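Local coordinates for putative curved DNA-binding protein (Chaetomium thermophilum var. thermophilum DSM 1495, PDB 4IPA), which is the Arx1 of a thermophilic fungus, has a methionine-aminopeptidase-like fold, probably serves in ribosome biogenesis and may bind DNA, at residues 62-67 / 120-125; 131-136 / 363-368; 199-204 / 232-237; 216-219 / 225-228; 320-323 / 327-330. All coordinates share one frame; numbering follows the deposited sequence.

Contact 1. Residues 62-67 / 120-125; sequences KLMEEE and LGAQID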
# COMPACT_ATOMS: atom_id res chain seq x y z
N LYS A 62 -15.97 1.48 -9.69
CA LYS A 62 -16.66 1.27 -10.93
C LYS A 62 -15.70 1.07 -12.09
O LYS A 62 -15.83 0.16 -12.82
CB LYS A 62 -17.65 2.39 -11.18
CG LYS A 62 -18.08 2.55 -12.61
CD LYS A 62 -18.86 3.82 -12.82
CE LYS A 62 -20.05 3.57 -13.69
NZ LYS A 62 -20.18 4.68 -14.64
N LEU A 63 -14.74 1.93 -12.22
CA LEU A 63 -13.69 1.76 -13.17
C LEU A 63 -12.96 0.44 -13.09
O LEU A 63 -12.65 -0.12 -14.08
CB LEU A 63 -12.69 2.83 -13.00
CG LEU A 63 -13.14 3.93 -13.88
CD1 LEU A 63 -12.56 5.22 -13.40
CD2 LEU A 63 -12.57 3.51 -15.21
N MET A 64 -12.70 -0.02 -11.88
CA MET A 64 -12.02 -1.24 -11.65
C MET A 64 -12.81 -2.40 -12.18
O MET A 64 -12.29 -3.28 -12.80
CB MET A 64 -11.79 -1.44 -10.18
CG MET A 64 -11.09 -2.71 -9.79
SD MET A 64 -9.34 -2.66 -10.15
CE MET A 64 -8.76 -1.75 -8.80
N GLU A 65 -14.08 -2.38 -11.91
CA GLU A 65 -14.92 -3.46 -12.42
C GLU A 65 -14.99 -3.46 -13.95
O GLU A 65 -14.87 -4.52 -14.57
CB GLU A 65 -16.30 -3.43 -11.79
CG GLU A 65 -16.28 -3.72 -10.30
CD GLU A 65 -17.68 -3.89 -9.72
OE1 GLU A 65 -18.67 -3.76 -10.48
OE2 GLU A 65 -17.79 -4.15 -8.51
N GLU A 66 -15.14 -2.29 -14.57
CA GLU A 66 -15.11 -2.20 -16.03
C GLU A 66 -13.80 -2.79 -16.58
O GLU A 66 -13.82 -3.63 -17.48
CB GLU A 66 -15.26 -0.76 -16.51
CG GLU A 66 -16.59 -0.09 -16.15
CD GLU A 66 -16.55 1.44 -16.33
OE1 GLU A 66 -15.58 1.96 -16.93
OE2 GLU A 66 -17.50 2.12 -15.87
N GLU A 67 -12.68 -2.33 -16.04
CA GLU A 67 -11.37 -2.81 -16.49
C GLU A 67 -11.29 -4.31 -16.33
O GLU A 67 -10.82 -5.02 -17.22
CB GLU A 67 -10.23 -2.14 -15.72
CG GLU A 67 -10.03 -0.68 -16.06
CD GLU A 67 -9.82 -0.45 -17.55
OE1 GLU A 67 -9.17 -1.30 -18.21
OE2 GLU A 67 -10.32 0.56 -18.07
N LEU A 120 -5.28 1.36 -4.07
CA LEU A 120 -6.29 0.50 -4.66
C LEU A 120 -5.57 -0.65 -5.31
O LEU A 120 -4.34 -0.66 -5.35
CB LEU A 120 -7.10 1.29 -5.69
CG LEU A 120 -6.33 1.96 -6.82
CD1 LEU A 120 -6.13 1.01 -7.99
CD2 LEU A 120 -7.08 3.23 -7.29
N GLY A 121 -6.31 -1.62 -5.82
CA GLY A 121 -5.67 -2.70 -6.54
C GLY A 121 -6.60 -3.74 -7.12
O GLY A 121 -7.75 -3.90 -6.67
N ALA A 122 -6.08 -4.45 -8.11
CA ALA A 122 -6.79 -5.53 -8.77
C ALA A 122 -6.13 -6.88 -8.54
O ALA A 122 -5.00 -6.98 -8.05
CB ALA A 122 -6.91 -5.27 -10.27
N GLN A 123 -6.83 -7.91 -9.00
CA GLN A 123 -6.61 -9.27 -8.59
C GLN A 123 -7.00 -10.19 -9.77
O GLN A 123 -8.15 -10.15 -10.23
CB GLN A 123 -7.54 -9.48 -7.39
CG GLN A 123 -7.49 -10.76 -6.74
CD GLN A 123 -8.31 -11.79 -7.44
OE1 GLN A 123 -7.76 -12.61 -8.18
NE2 GLN A 123 -9.64 -11.79 -7.21
N ILE A 124 -6.06 -10.99 -10.28
CA ILE A 124 -6.38 -12.02 -11.28
C ILE A 124 -5.98 -13.43 -10.84
O ILE A 124 -4.80 -13.70 -10.63
CB ILE A 124 -5.75 -11.76 -12.68
CG1 ILE A 124 -6.43 -10.60 -13.39
CG2 ILE A 124 -5.91 -13.00 -13.57
CD1 ILE A 124 -5.74 -9.32 -13.19
N ASP A 125 -6.97 -14.32 -10.75
CA ASP A 125 -6.79 -15.71 -10.34
C ASP A 125 -6.05 -15.82 -9.02
O ASP A 125 -5.24 -16.72 -8.82
CB ASP A 125 -6.08 -16.52 -11.43
CG ASP A 125 -6.10 -18.03 -11.13
OD1 ASP A 125 -7.10 -18.53 -10.58
OD2 ASP A 125 -5.12 -18.73 -11.48
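Met64 carries the whole contact from the helical side, its side chain laid against Leu120 CD1, the carbonyl of Gly121 and the methyl of Ala122. Its CG stands anti to the backbone N (chi1 179°), which sends the chain toward the strand; bends at chi2 and chi3 then curl the thioether along the strand surface. At the first bend SD rests on Ala122 CB at 3.6 Å. Beyond it the methyl CE reaches the backbone, 3.2 Å from Gly121 O, and touches Leu120 CD1 at 3.9 Å. No hydrogen bond crosses; the touch is van der Waals in kind, and all four touching residues are buried. Further along the segment, Glu65 turns to a salt bridge with Lys298 and Glu67 to one with Lys70; within 62-67 Met64 alone touches 120-125. Helix 53-69 and strand 115-124 run nearly parallel here: the axes of the two segments come within 9.7 Å and cross at -24°. The strand is the middle one of a three-stranded antiparallel sheet, flanked by 79-88 and 127-136. Met64 also leans on Phe81 of strand 79-88 and on Ile35 of helix 23-46, so it sits between helices 53-69 and 23-46 and the sheet.

Contact 2. Residues 131-136 / 363-368; sequences VCDTIV and PAWDLS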
# COMPACT_ATOMS: atom_id res chain seq x y z
N VAL A 131 -1.40 -0.90 -5.10
CA VAL A 131 -0.57 0.28 -5.35
C VAL A 131 -1.05 1.44 -4.48
O VAL A 131 -2.23 1.54 -4.18
CB VAL A 131 -0.64 0.76 -6.85
CG1 VAL A 131 -0.12 -0.30 -7.78
CG2 VAL A 131 -2.06 1.14 -7.24
N CYS A 132 -0.12 2.30 -4.09
CA CYS A 132 -0.46 3.52 -3.38
C CYS A 132 0.48 4.64 -3.83
O CYS A 132 1.70 4.49 -3.74
CB CYS A 132 -0.37 3.36 -1.86
SG CYS A 132 -0.74 4.90 -0.90
N ASP A 133 -0.11 5.73 -4.31
CA ASP A 133 0.61 6.96 -4.62
C ASP A 133 0.12 8.02 -3.63
O ASP A 133 -1.01 7.96 -3.14
CB ASP A 133 0.32 7.39 -6.08
CG ASP A 133 1.32 8.45 -6.61
OD1 ASP A 133 2.36 8.71 -5.95
OD2 ASP A 133 1.07 9.02 -7.71
N THR A 134 0.97 8.99 -3.34
CA THR A 134 0.52 10.19 -2.65
C THR A 134 0.66 11.38 -3.61
O THR A 134 1.73 11.61 -4.18
CB THR A 134 1.31 10.44 -1.36
OG1 THR A 134 1.10 9.35 -0.47
CG2 THR A 134 0.83 11.74 -0.69
N ILE A 135 -0.42 12.12 -3.79
CA ILE A 135 -0.40 13.29 -4.65
C ILE A 135 -0.80 14.52 -3.86
O ILE A 135 -1.37 14.42 -2.76
CB ILE A 135 -1.37 13.14 -5.83
CG1 ILE A 135 -2.79 13.01 -5.30
CG2 ILE A 135 -0.97 11.94 -6.72
CD1 ILE A 135 -3.81 13.23 -6.35
N VAL A 136 -0.49 15.70 -4.41
CA VAL A 136 -0.90 16.97 -3.83
C VAL A 136 -2.20 17.39 -4.49
O VAL A 136 -2.28 17.53 -5.71
CB VAL A 136 0.17 18.05 -4.02
CG1 VAL A 136 -0.31 19.40 -3.46
CG2 VAL A 136 1.46 17.64 -3.35
N PRO A 363 3.38 6.09 -10.26
CA PRO A 363 4.21 6.64 -11.32
C PRO A 363 5.39 7.35 -10.71
O PRO A 363 5.22 8.02 -9.70
CB PRO A 363 3.28 7.65 -12.01
CG PRO A 363 2.32 8.05 -10.96
CD PRO A 363 2.10 6.81 -10.13
N ALA A 364 6.57 7.19 -11.29
CA ALA A 364 7.78 7.84 -10.81
C ALA A 364 7.54 9.33 -10.54
O ALA A 364 6.84 10.00 -11.29
CB ALA A 364 8.90 7.66 -11.83
N TRP A 365 8.10 9.84 -9.45
CA TRP A 365 7.98 11.25 -9.15
C TRP A 365 9.07 12.06 -9.84
O TRP A 365 10.23 11.66 -9.86
CB TRP A 365 8.07 11.49 -7.64
CG TRP A 365 6.88 11.02 -6.89
CD1 TRP A 365 5.71 10.54 -7.41
CD2 TRP A 365 6.75 10.95 -5.46
NE1 TRP A 365 4.86 10.19 -6.39
CE2 TRP A 365 5.47 10.44 -5.18
CE3 TRP A 365 7.59 11.28 -4.40
CZ2 TRP A 365 5.01 10.24 -3.88
CZ3 TRP A 365 7.13 11.08 -3.11
CH2 TRP A 365 5.86 10.57 -2.86
N ASP A 366 8.68 13.18 -10.41
CA ASP A 366 9.64 14.12 -10.97
C ASP A 366 10.28 14.87 -9.80
O ASP A 366 9.64 15.72 -9.17
CB ASP A 366 8.92 15.09 -11.90
CG ASP A 366 9.84 16.15 -12.46
OD1 ASP A 366 11.08 16.01 -12.35
OD2 ASP A 366 9.31 17.14 -13.00
N LEU A 367 11.53 14.53 -9.50
CA LEU A 367 12.22 15.11 -8.36
C LEU A 367 12.53 16.58 -8.57
O LEU A 367 12.76 17.30 -7.61
CB LEU A 367 13.52 14.35 -8.06
CG LEU A 367 13.33 12.90 -7.64
CD1 LEU A 367 14.67 12.17 -7.54
CD2 LEU A 367 12.56 12.80 -6.32
N SER A 368 12.52 17.02 -9.83
CA SER A 368 12.82 18.43 -10.12
C SER A 368 11.78 19.36 -9.50
O SER A 368 12.06 20.54 -9.31
CB SER A 368 12.92 18.69 -11.62
OG SER A 368 11.66 18.61 -12.25
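Asp133 OD1 takes the indole N-H of Trp365 NE1 at 2.9 Å, with an N-H...O angle of 154°. The donor comes to the syn lone pair of OD1, and the oxygen lies close to the ring plane, at the edge of the indole. The carboxylate is tilted 31° from the ring plane, and the two side chains run past each other in opposite directions. The aspartate reaches the loop because CG is anti to its backbone N (chi1 -165°). Its second oxygen, OD2, faces the proline ring instead, 3.4 Å from Pro363 CD and 3.6 Å from Pro363 CG; the side chains of Asp133 and Pro363 cross at about a right angle. Further out on the indole, Trp365 CZ2 passes obliquely by the backbone oxygen Thr134 O at 3.6 Å. The hydroxyl of Thr134 turns elsewhere, to Arg344 O on strand 342-352, while Trp365 also meets the ring of Phe154 on helix 148-167. Past the tryptophan the loop is shaped by an Asx turn: Asp366 OD1 accepts from both N and OG of Ser368, from the same face of its plane. Between residues 131-136 and 363-368 a single hydrogen bond crosses. With Asp133 buried and the proline ring an apolar neighbour of OD2, the indole N-H probably offsets part of any negative charge, and the bond should help to hold the indole's rotation.

Contact 3. Residues 199-204 / 232-237; sequences LLEKVA and ILSPGE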
# COMPACT_ATOMS: atom_id res chain seq x y z
N LEU A 199 18.00 2.32 9.39
CA LEU A 199 18.37 2.97 8.13
C LEU A 199 17.22 3.84 7.57
O LEU A 199 17.42 5.01 7.24
CB LEU A 199 18.84 1.94 7.09
CG LEU A 199 20.20 1.27 7.35
CD1 LEU A 199 20.36 0.02 6.49
CD2 LEU A 199 21.38 2.22 7.12
N LEU A 200 16.01 3.28 7.48
CA LEU A 200 14.89 4.08 7.00
C LEU A 200 14.61 5.28 7.91
O LEU A 200 14.23 6.35 7.44
CB LEU A 200 13.63 3.23 6.80
CG LEU A 200 13.41 2.77 5.36
CD1 LEU A 200 14.62 1.94 4.85
CD2 LEU A 200 12.12 2.00 5.23
N GLU A 201 14.81 5.11 9.22
CA GLU A 201 14.63 6.21 10.15
C GLU A 201 15.65 7.29 9.89
O GLU A 201 15.36 8.48 9.99
CB GLU A 201 14.74 5.74 11.61
CG GLU A 201 13.54 4.98 12.11
CD GLU A 201 13.76 4.42 13.50
OE1 GLU A 201 14.92 4.45 13.97
OE2 GLU A 201 12.78 3.95 14.12
N LYS A 202 16.86 6.86 9.55
CA LYS A 202 17.95 7.75 9.19
C LYS A 202 17.54 8.56 7.97
O LYS A 202 17.80 9.75 7.90
CB LYS A 202 19.18 6.92 8.85
CG LYS A 202 20.53 7.40 9.37
CD LYS A 202 21.46 6.17 9.50
CE LYS A 202 22.94 6.54 9.51
NZ LYS A 202 23.84 5.35 9.25
N VAL A 203 16.91 7.90 7.00
CA VAL A 203 16.50 8.58 5.77
C VAL A 203 15.48 9.68 6.05
O VAL A 203 15.60 10.80 5.57
CB VAL A 203 15.92 7.59 4.75
CG1 VAL A 203 15.36 8.36 3.55
CG2 VAL A 203 16.98 6.56 4.31
N ALA A 204 14.46 9.34 6.84
CA ALA A 204 13.43 10.30 7.21
C ALA A 204 14.01 11.48 8.00
O ALA A 204 13.61 12.63 7.80
CB ALA A 204 12.32 9.63 8.03
N ILE A 232 8.34 -5.28 9.24
CA ILE A 232 7.65 -4.22 9.95
C ILE A 232 8.62 -3.10 10.32
O ILE A 232 9.51 -3.31 11.14
CB ILE A 232 6.99 -4.74 11.23
CG1 ILE A 232 6.10 -5.94 10.92
CG2 ILE A 232 6.21 -3.59 11.91
CD1 ILE A 232 5.33 -6.46 12.13
N LEU A 233 8.44 -1.92 9.72
CA LEU A 233 9.31 -0.77 10.01
C LEU A 233 9.02 -0.14 11.38
O LEU A 233 7.86 -0.08 11.81
CB LEU A 233 9.15 0.30 8.94
CG LEU A 233 9.42 -0.10 7.51
CD1 LEU A 233 9.14 1.09 6.63
CD2 LEU A 233 10.87 -0.62 7.33
N SER A 234 10.07 0.34 12.05
CA SER A 234 9.96 0.95 13.38
C SER A 234 8.89 0.28 14.22
O SER A 234 7.96 0.94 14.66
CB SER A 234 9.61 2.43 13.28
OG SER A 234 10.45 3.09 12.38
N PRO A 235 9.03 -1.03 14.42
CA PRO A 235 8.05 -1.79 15.21
C PRO A 235 7.76 -1.11 16.54
O PRO A 235 6.61 -1.07 17.00
CB PRO A 235 8.78 -3.12 15.47
CG PRO A 235 10.24 -2.87 15.15
CD PRO A 235 10.20 -1.84 14.06
N GLY A 236 8.80 -0.57 17.17
CA GLY A 236 8.69 -0.09 18.53
C GLY A 236 8.79 -1.24 19.51
O GLY A 236 9.86 -1.84 19.64
N GLU A 237 7.68 -1.58 20.16
CA GLU A 237 7.73 -2.43 21.36
C GLU A 237 7.47 -3.92 21.16
O GLU A 237 8.32 -4.64 20.66
CB GLU A 237 6.80 -1.88 22.44
CG GLU A 237 7.14 -0.46 22.86
CD GLU A 237 8.60 -0.31 23.23
OE1 GLU A 237 9.18 0.76 22.94
OE2 GLU A 237 9.17 -1.26 23.81
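The flat group here is the carboxylate of Glu201, and Ser234 comes to it beside OE2, on the side of CG and somewhat out of the plane. Ser234 OG lies 3.0 Å from Glu201 OE2, a hydrogen bond that remains uncertain because the hydroxyl proton has another acceptor within reach. The glutamate chain is extended beyond CG, so its carboxylate reaches from the exposed side of the helix across to the loop, and Glu201 CG packs against the hydroxyl oxygen on the way. Beneath this polar rim sits a buried leucine pair. Leu200 CD2 presses between the two methyls of Leu233, 3.6 Å from CD2 and 3.4 Å from CD1, the latter tight for a carbon pair, and the side chains cross at about a right angle. Val163 of helix 148-167 and Ile211 of strand 210-220 close round Leu200, and Ser197 OG of helix 193-205 is hydrogen-bonded to Ser234 N. The contact clasps the loop leaving edge strand 230-232 to helix 193-205, one of the helices packed on the five-stranded antiparallel sheet, as in the pita-bread fold of the M24 family.

Contact 4. Residues 216-219 / 225-228; sequences TSWL and IEGK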
# COMPACT_ATOMS: atom_id res chain seq x y z
N THR A 216 4.11 -1.83 7.35
CA THR A 216 4.42 -3.23 7.11
C THR A 216 4.42 -3.58 5.63
O THR A 216 3.49 -3.23 4.90
CB THR A 216 3.40 -4.14 7.83
OG1 THR A 216 3.39 -3.83 9.22
CG2 THR A 216 3.76 -5.63 7.64
N SER A 217 5.46 -4.29 5.19
CA SER A 217 5.48 -4.90 3.87
C SER A 217 5.16 -6.40 3.98
O SER A 217 5.63 -7.08 4.87
CB SER A 217 6.85 -4.67 3.23
OG SER A 217 7.06 -3.28 3.06
N TRP A 218 4.33 -6.90 3.08
CA TRP A 218 3.86 -8.28 3.18
C TRP A 218 4.21 -9.11 1.95
O TRP A 218 4.12 -8.65 0.82
CB TRP A 218 2.35 -8.33 3.30
CG TRP A 218 1.75 -7.82 4.56
CD1 TRP A 218 1.29 -6.57 4.79
CD2 TRP A 218 1.50 -8.57 5.75
NE1 TRP A 218 0.78 -6.47 6.07
CE2 TRP A 218 0.90 -7.70 6.68
CE3 TRP A 218 1.74 -9.90 6.13
CZ2 TRP A 218 0.52 -8.10 7.95
CZ3 TRP A 218 1.36 -10.30 7.41
CH2 TRP A 218 0.75 -9.40 8.30
N LEU A 219 4.57 -10.36 2.20
CA LEU A 219 4.65 -11.35 1.15
C LEU A 219 3.25 -11.53 0.57
O LEU A 219 2.28 -11.62 1.31
CB LEU A 219 5.16 -12.67 1.72
CG LEU A 219 5.43 -13.80 0.73
CD1 LEU A 219 6.61 -13.45 -0.18
CD2 LEU A 219 5.71 -15.11 1.47
N ILE A 225 -2.74 -11.42 0.44
CA ILE A 225 -1.98 -10.17 0.47
C ILE A 225 -1.36 -9.89 1.84
O ILE A 225 -0.80 -8.83 2.06
CB ILE A 225 -2.79 -8.96 -0.08
CG1 ILE A 225 -4.20 -8.90 0.52
CG2 ILE A 225 -2.86 -9.03 -1.61
CD1 ILE A 225 -4.24 -8.78 2.05
N GLU A 226 -1.46 -10.86 2.74
CA GLU A 226 -0.77 -10.80 4.03
C GLU A 226 -0.11 -12.13 4.32
O GLU A 226 -0.52 -12.83 5.25
CB GLU A 226 -1.73 -10.42 5.15
CG GLU A 226 -2.14 -8.96 5.10
CD GLU A 226 -3.20 -8.59 6.13
OE1 GLU A 226 -3.89 -9.50 6.63
OE2 GLU A 226 -3.33 -7.39 6.41
N GLY A 227 0.91 -12.45 3.52
CA GLY A 227 1.56 -13.77 3.51
C GLY A 227 2.43 -14.13 4.70
O GLY A 227 2.38 -13.47 5.74
N LYS A 228 3.25 -15.16 4.55
CA LYS A 228 3.93 -15.76 5.71
C LYS A 228 5.25 -15.08 6.05
O LYS A 228 5.91 -15.47 7.00
CB LYS A 228 4.11 -17.27 5.54
CG LYS A 228 4.97 -17.67 4.37
CD LYS A 228 5.13 -19.18 4.26
CE LYS A 228 5.94 -19.54 3.01
NZ LYS A 228 6.18 -21.02 2.86
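Trp218 leaves the strand with CB already against the loop, 3.4 Å from Ile225 O. Its CG is anti to the carbonyl carbon (chi1 -69°), which turns the indole onto Glu226, with Trp218 CG still near Ile225 O. CE3 comes down on the backbone at Glu226 CA, 3.4 Å away, while the far rim, at CZ3, approaches Gly227 O at 3.7 Å; this oxygen lies at the ring edge, close to the plane. At the ring fusion Trp218 CE2 meets Glu226 CG at 3.7 Å. The aliphatic part of the glutamate thus covers one face, its CB forming a CH-pi contact 3.7 Å from the centroid of the six-membered ring and 14° off the normal. The opposite face is touched by Thr216 CG2, two residues back along the same strand. Beyond CG the glutamate runs on extended, and its carboxylate goes to Arg275 by a salt bridge and to Tyr331 OH by a hydrogen bond. Alongside, Gly227 N donates to Leu219 O at 2.7 Å (N-H...O angle 140°), and Leu219 CD2 lies 3.9 Å from Lys228 CG, the two side chains pointing the same way. Between these two segments one backbone bond crosses; Leu219 also pairs with Lys229. Arg275, with the hydrogen bond of Tyr331, probably stabilises the ionised carboxylate while the glutamate's carbons serve as an apolar lid for the ring.

Contact 5. Residues 320-323 / 327-330; sequences IECV and VFRQ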
# COMPACT_ATOMS: atom_id res chain seq x y z
N ILE A 320 -20.60 -6.85 12.47
CA ILE A 320 -20.33 -6.94 13.90
C ILE A 320 -19.91 -8.35 14.34
O ILE A 320 -18.80 -8.54 14.85
CB ILE A 320 -21.54 -6.47 14.73
CG1 ILE A 320 -21.88 -5.02 14.36
CG2 ILE A 320 -21.28 -6.67 16.23
CD1 ILE A 320 -23.11 -4.44 15.07
N GLU A 321 -20.78 -9.34 14.13
CA GLU A 321 -20.44 -10.71 14.51
C GLU A 321 -19.25 -11.26 13.72
O GLU A 321 -18.45 -12.05 14.23
CB GLU A 321 -21.63 -11.65 14.37
CG GLU A 321 -21.36 -13.00 15.03
CD GLU A 321 -22.44 -14.04 14.77
OE1 GLU A 321 -23.24 -13.87 13.82
OE2 GLU A 321 -22.49 -15.02 15.54
N CYS A 322 -19.14 -10.86 12.47
CA CYS A 322 -18.05 -11.35 11.64
C CYS A 322 -16.69 -10.93 12.21
O CYS A 322 -15.74 -11.71 12.18
CB CYS A 322 -18.22 -10.88 10.18
SG CYS A 322 -19.56 -11.71 9.23
N VAL A 323 -16.61 -9.70 12.72
CA VAL A 323 -15.38 -9.19 13.30
C VAL A 323 -15.16 -9.79 14.69
O VAL A 323 -14.06 -10.23 15.02
CB VAL A 323 -15.41 -7.64 13.42
CG1 VAL A 323 -14.21 -7.12 14.25
CG2 VAL A 323 -15.46 -7.01 12.04
N VAL A 327 -13.74 -13.86 11.67
CA VAL A 327 -13.81 -14.31 10.28
C VAL A 327 -13.61 -13.14 9.32
O VAL A 327 -13.23 -13.35 8.18
CB VAL A 327 -15.14 -15.05 9.93
CG1 VAL A 327 -15.34 -16.26 10.84
CG2 VAL A 327 -16.32 -14.11 10.04
N PHE A 328 -13.92 -11.92 9.77
CA PHE A 328 -13.45 -10.72 9.08
C PHE A 328 -12.35 -10.12 9.94
O PHE A 328 -12.45 -10.09 11.16
CB PHE A 328 -14.55 -9.66 8.96
CG PHE A 328 -15.61 -9.95 7.92
CD1 PHE A 328 -15.68 -11.18 7.29
CD2 PHE A 328 -16.53 -8.97 7.59
CE1 PHE A 328 -16.66 -11.42 6.34
CE2 PHE A 328 -17.52 -9.20 6.66
CZ PHE A 328 -17.59 -10.43 6.03
N ARG A 329 -11.28 -9.67 9.30
CA ARG A 329 -10.34 -8.78 9.95
C ARG A 329 -10.83 -7.34 9.72
O ARG A 329 -11.24 -6.97 8.62
CB ARG A 329 -8.94 -8.95 9.37
CG ARG A 329 -7.89 -8.03 10.01
CD ARG A 329 -6.49 -8.24 9.44
NE ARG A 329 -6.06 -9.62 9.60
CZ ARG A 329 -5.53 -10.09 10.72
NH1 ARG A 329 -5.37 -9.29 11.76
NH2 ARG A 329 -5.16 -11.37 10.79
N GLN A 330 -10.79 -6.53 10.75
CA GLN A 330 -11.19 -5.14 10.61
C GLN A 330 -9.93 -4.30 10.67
O GLN A 330 -9.08 -4.53 11.53
CB GLN A 330 -12.17 -4.76 11.72
CG GLN A 330 -12.42 -3.28 11.92
CD GLN A 330 -13.07 -3.01 13.29
OE1 GLN A 330 -14.24 -2.70 13.37
NE2 GLN A 330 -12.29 -3.16 14.35
O HOH W 1 -11.30 -10.29 13.64
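Cys322 O, near the end of the helix, receives two successive backbone N-H groups: Val327 N at 3.0 Å, nearly in line with the C=O though bent at the hydrogen (135°), and Phe328 N, also at 3.0 Å, from above the carbonyl plane with a straight N-H...O of 175°. Two donors from different directions pin this oxygen and bring the chain back under the helix. Below it, the Cys322 side chain lies on one face of the Phe328 ring. CB makes a CH-pi contact 3.7 Å from the ring centroid, and SG, anti to its own carbonyl carbon (chi1 -73°), rides over the same ring at 4.0 Å from the centroid, a sulfur-aromatic contact. Val327 CG2 tucks in beside, 3.7 Å from Cys322 CB. On the outer side Val323 sets both methyls on Gln330 CB, and its CG2 also touches Phe328 CB, the side chains of Val323 and Phe328 crossing at about a right angle. A water donates to Val323 O and, at 2.7 Å, to Phe328 O, a mediated link beside the direct bonds to Cys322 O. Helix 312-324 is so folded back on strand 328-330, which pairs antiparallel with strand 273-276 at the edge of a small three-stranded sheet. Ile291, Tyr292 and Val295 of helix 286-299 pack on Phe328, and Phe304 of the short strand 304-305 meets it edge-to-face.

In the fold
Contacts 1 and 2 share one sheet: their centres are 21 Å apart, yet Leu120 O and Val131 N, 3.0 Å apart, probably bond across the neighbouring strands. Contacts 3 and 4 lie at the five-stranded sheet, centres 17 Å apart, and touch where Ile232 CG1 packs on Thr216 OG1. Contact 4 also reaches contact 5, whose Arg329 NE sits 3.7 Å from Glu226 OE1, a long and weak ion pair. Contacts 1 and 3 stand on opposite sides of the chain's centre, 32 Å between centres, and contacts 2 and 5 have centres about 34 Å apart. Along the sequence, contacts 3, 4 and 5 all fall between the two segments of contact 2.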